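Local coordinates for putative diflavin flavoprotein A 3 (Synechocystis sp., PDB 6H0C) that probably passes electrons from NADH to oxygen, reducing it to water; this chain is its flavodiiron core, with metallo-hydrolase-like and flavodoxin-like parts, at residues A[329-338]-A[357-367]. Residues are numbered along the deposited sequence; the frame is centred on the assembly and turned at random.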
loop_
_atom_site.group_PDB
_atom_site.type_symbol
_atom_site.label_atom_id
_atom_site.label_comp_id
_atom_site.label_asym_id
_atom_site.label_seq_id
_atom_site.Cartn_x
_atom_site.Cartn_y
_atom_site.Cartn_z
ATOM N N LEU A 329 -0.048 -13.697 -18.069
ATOM C CA LEU A 329 0.849 -14.729 -18.589
ATOM C C LEU A 329 0.919 -14.674 -20.120
ATOM O O LEU A 329 2.002 -14.767 -20.703
ATOM C CB LEU A 329 0.396 -16.118 -18.122
ATOM C CG LEU A 329 1.012 -17.333 -18.823
ATOM C CD1 LEU A 329 2.469 -17.482 -18.446
ATOM C CD2 LEU A 329 0.236 -18.607 -18.496
ATOM N N GLY A 330 -0.237 -14.520 -20.764
ATOM C CA GLY A 330 -0.294 -14.425 -22.213
ATOM C C GLY A 330 0.462 -13.222 -22.745
ATOM O O GLY A 330 1.216 -13.315 -23.722
ATOM N N ILE A 331 0.254 -12.077 -22.104
ATOM C CA ILE A 331 0.924 -10.852 -22.519
ATOM C C ILE A 331 2.423 -10.988 -22.305
ATOM O O ILE A 331 3.218 -10.551 -23.136
ATOM C CB ILE A 331 0.379 -9.622 -21.755
ATOM C CG1 ILE A 331 -1.114 -9.433 -22.064
ATOM C CG2 ILE A 331 1.174 -8.368 -22.109
ATOM C CD1 ILE A 331 -1.810 -8.420 -21.170
ATOM N N THR A 332 2.811 -11.613 -21.199
ATOM C CA THR A 332 4.225 -11.790 -20.903
ATOM C C THR A 332 4.879 -12.719 -21.930
ATOM O O THR A 332 5.934 -12.401 -22.478
ATOM C CB THR A 332 4.432 -12.337 -19.481
ATOM O OG1 THR A 332 3.922 -11.388 -18.533
ATOM C CG2 THR A 332 5.917 -12.571 -19.201
ATOM N N LEU A 333 4.243 -13.854 -22.213
ATOM C CA LEU A 333 4.793 -14.786 -23.198
ATOM C C LEU A 333 4.847 -14.158 -24.589
ATOM O O LEU A 333 5.795 -14.392 -25.345
ATOM C CB LEU A 333 3.979 -16.085 -23.245
ATOM C CG LEU A 333 4.113 -17.014 -22.038
ATOM C CD1 LEU A 333 3.160 -18.183 -22.162
ATOM C CD2 LEU A 333 5.536 -17.507 -21.924
ATOM N N ALA A 334 3.836 -13.362 -24.925
ATOM C CA ALA A 334 3.787 -12.728 -26.242
ATOM C C ALA A 334 4.854 -11.652 -26.398
ATOM O O ALA A 334 5.186 -11.272 -27.512
ATOM C CB ALA A 334 2.409 -12.134 -26.501
ATOM N N ASN A 335 5.397 -11.163 -25.290
ATOM C CA ASN A 335 6.283 -10.004 -25.369
ATOM C C ASN A 335 7.690 -10.169 -24.819
ATOM O O ASN A 335 8.594 -9.443 -25.226
ATOM C CB ASN A 335 5.633 -8.822 -24.667
ATOM C CG ASN A 335 4.483 -8.264 -25.453
ATOM O OD1 ASN A 335 4.683 -7.535 -26.433
ATOM N ND2 ASN A 335 3.264 -8.612 -25.049
ATOM N N ALA A 336 7.884 -11.103 -23.901
ATOM C CA ALA A 336 9.187 -11.238 -23.264
ATOM C C ALA A 336 10.187 -11.998 -24.139
ATOM O O ALA A 336 9.872 -13.034 -24.728
ATOM C CB ALA A 336 9.045 -11.921 -21.908
ATOM N N SER A 337 11.400 -11.464 -24.219
ATOM C CA SER A 337 12.504 -12.188 -24.827
ATOM C C SER A 337 12.949 -13.338 -23.924
ATOM O O SER A 337 12.953 -13.210 -22.694
ATOM C CB SER A 337 13.673 -11.247 -25.089
ATOM O OG SER A 337 14.855 -11.994 -25.318
ATOM N N LYS A 338 13.336 -14.458 -24.526
ATOM C CA LYS A 338 13.754 -15.621 -23.745
ATOM C C LYS A 338 15.041 -15.375 -22.944
ATOM O O LYS A 338 15.422 -16.199 -22.118
ATOM C CB LYS A 338 13.935 -16.844 -24.655
ATOM C CG LYS A 338 12.645 -17.382 -25.264
ATOM C CD LYS A 338 12.885 -18.732 -25.936
ATOM C CE LYS A 338 11.626 -19.286 -26.602
ATOM N NZ LYS A 338 11.834 -20.674 -27.125
ATOM N N MET A 357 1.554 -24.656 -12.801
ATOM C CA MET A 357 1.185 -24.227 -14.147
ATOM C C MET A 357 2.171 -23.176 -14.670
ATOM O O MET A 357 2.724 -23.310 -15.763
ATOM C CB MET A 357 -0.246 -23.680 -14.159
ATOM C CG MET A 357 -0.776 -23.306 -15.540
ATOM S SD MET A 357 -0.301 -21.647 -16.081
ATOM C CE MET A 357 -1.167 -20.609 -14.893
ATOM N N LEU A 358 2.401 -22.137 -13.874
ATOM C CA LEU A 358 3.322 -21.074 -14.261
ATOM C C LEU A 358 4.760 -21.574 -14.471
ATOM O O LEU A 358 5.415 -21.220 -15.460
ATOM C CB LEU A 358 3.305 -19.961 -13.215
ATOM C CG LEU A 358 2.036 -19.106 -13.163
ATOM C CD1 LEU A 358 2.106 -18.157 -11.981
ATOM C CD2 LEU A 358 1.847 -18.342 -14.470
ATOM N N GLU A 359 5.253 -22.388 -13.545
ATOM C CA GLU A 359 6.610 -22.901 -13.652
ATOM C C GLU A 359 6.771 -23.671 -14.963
ATOM O O GLU A 359 7.732 -23.471 -15.705
ATOM C CB GLU A 359 6.933 -23.793 -12.450
ATOM C CG GLU A 359 8.319 -24.433 -12.477
ATOM C CD GLU A 359 8.640 -25.173 -11.188
ATOM O OE1 GLU A 359 7.833 -26.034 -10.779
ATOM O OE2 GLU A 359 9.691 -24.882 -10.582
ATOM N N ASN A 360 5.801 -24.534 -15.245
ATOM C CA ASN A 360 5.807 -25.353 -16.452
ATOM C C ASN A 360 5.746 -24.550 -17.734
ATOM O O ASN A 360 6.455 -24.854 -18.696
ATOM C CB ASN A 360 4.637 -26.325 -16.433
ATOM C CG ASN A 360 4.881 -27.491 -15.533
ATOM O OD1 ASN A 360 6.027 -27.881 -15.311
ATOM N ND2 ASN A 360 3.810 -28.064 -15.002
ATOM N N LYS A 361 4.882 -23.538 -17.754
ATOM C CA LYS A 361 4.707 -22.728 -18.953
ATOM C C LYS A 361 5.974 -21.930 -19.255
ATOM O O LYS A 361 6.394 -21.834 -20.408
ATOM C CB LYS A 361 3.492 -21.802 -18.809
ATOM C CG LYS A 361 2.206 -22.415 -19.355
ATOM C CD LYS A 361 2.039 -23.838 -18.861
ATOM C CE LYS A 361 0.905 -24.563 -19.557
ATOM N NZ LYS A 361 0.608 -25.860 -18.871
ATOM N N PHE A 362 6.599 -21.385 -18.220
ATOM C CA PHE A 362 7.815 -20.615 -18.415
ATOM C C PHE A 362 8.984 -21.534 -18.785
ATOM O O PHE A 362 9.808 -21.184 -19.637
ATOM C CB PHE A 362 8.124 -19.779 -17.169
ATOM C CG PHE A 362 7.196 -18.606 -16.997
ATOM C CD1 PHE A 362 6.898 -17.780 -18.075
ATOM C CD2 PHE A 362 6.599 -18.340 -15.775
ATOM C CE1 PHE A 362 6.029 -16.700 -17.930
ATOM C CE2 PHE A 362 5.728 -17.267 -15.628
ATOM C CZ PHE A 362 5.443 -16.450 -16.701
ATOM N N ARG A 363 9.043 -22.718 -18.180
ATOM C CA ARG A 363 10.090 -23.667 -18.552
ATOM C C ARG A 363 9.932 -24.114 -20.008
ATOM O O ARG A 363 10.901 -24.111 -20.763
ATOM C CB ARG A 363 10.104 -24.883 -17.632
ATOM C CG ARG A 363 11.208 -25.877 -18.002
ATOM C CD ARG A 363 11.434 -26.928 -16.928
ATOM N NE ARG A 363 10.175 -27.391 -16.356
ATOM C CZ ARG A 363 9.859 -27.288 -15.068
ATOM N NH1 ARG A 363 10.717 -26.750 -14.207
ATOM N NH2 ARG A 363 8.684 -27.734 -14.642
ATOM N N ASP A 364 8.718 -24.486 -20.404
ATOM C CA ASP A 364 8.467 -24.877 -21.793
ATOM C C ASP A 364 8.781 -23.743 -22.766
ATOM O O ASP A 364 9.209 -23.982 -23.897
ATOM C CB ASP A 364 7.016 -25.325 -21.981
ATOM C CG ASP A 364 6.720 -26.634 -21.282
ATOM O OD1 ASP A 364 5.538 -27.038 -21.240
ATOM O OD2 ASP A 364 7.675 -27.253 -20.762
ATOM N N ALA A 365 8.576 -22.509 -22.319
ATOM C CA ALA A 365 8.782 -21.344 -23.171
ATOM C C ALA A 365 10.250 -20.933 -23.227
ATOM O O ALA A 365 10.580 -19.904 -23.812
ATOM C CB ALA A 365 7.926 -20.181 -22.693
ATOM N N GLY A 366 11.121 -21.725 -22.605
ATOM C CA GLY A 366 12.556 -21.533 -22.733
ATOM C C GLY A 366 13.222 -20.520 -21.815
ATOM O O GLY A 366 14.332 -20.066 -22.092
ATOM N N PHE A 367 12.569 -20.157 -20.718
ATOM C CA PHE A 367 13.180 -19.221 -19.780
ATOM C C PHE A 367 14.054 -19.937 -18.769
ATOM O O PHE A 367 13.789 -21.081 -18.399
ATOM C CB PHE A 367 12.115 -18.404 -19.051
ATOM C CG PHE A 367 11.303 -17.540 -19.960
ATOM C CD1 PHE A 367 11.751 -16.283 -20.319
ATOM C CD2 PHE A 367 10.101 -17.990 -20.470
ATOM C CE1 PHE A 367 11.008 -15.492 -21.162
ATOM C CE2 PHE A 367 9.355 -17.201 -21.313
ATOM C CZ PHE A 367 9.810 -15.952 -21.662
#
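The Phe367 ring meets Ser337 and Leu333 at its edge, near the ring plane: CE1 of Phe367 lies 3.4 Å from the carbonyl O of Ser337, and its CE2 3.9 Å from Leu333 CD2. Ala336 CB approaches the same ring obliquely, as does the backbone at Lys338 CA. The three groups that reach the Phe362 ring from the other helix also come obliquely: Leu329 CD1 lies 3.6 Å from Phe362 CZ, while Leu333 CD2 and Thr332 CG2 stand farther off, by CD1 and CE1 of the ring. Both rings also make edge-to-face contacts with Phe310 of the central strand 309-313. Helices 323-335 and 353-364 are neighbours on one side of the parallel sheet of the flavodoxin-like domain, which has the strand order 2-1-3-4-5; their segment axes run 11.7 Å apart at 15°, nearly parallel, as successive beta-alpha-beta crossovers would place them. Leu329 is a knob in the hole formed by Met357, Leu358, Lys361 and Phe362. It holds its CG anti to the backbone N (chi1 166°), which carries Leu329 CD2 out to Met357 SD, tip to tip at 3.9 Å. One turn on, Leu333 CD2 reaches Ala365 CB at 3.7 Å. Past the end of helix 353-364, Gly366 takes positive phi (84°) in a Schellman motif and turns the chain into Phe367. Beside this turn the extended Lys338 chain passes the Ala365 carbonyl; no hydrogen bond joins the two segments.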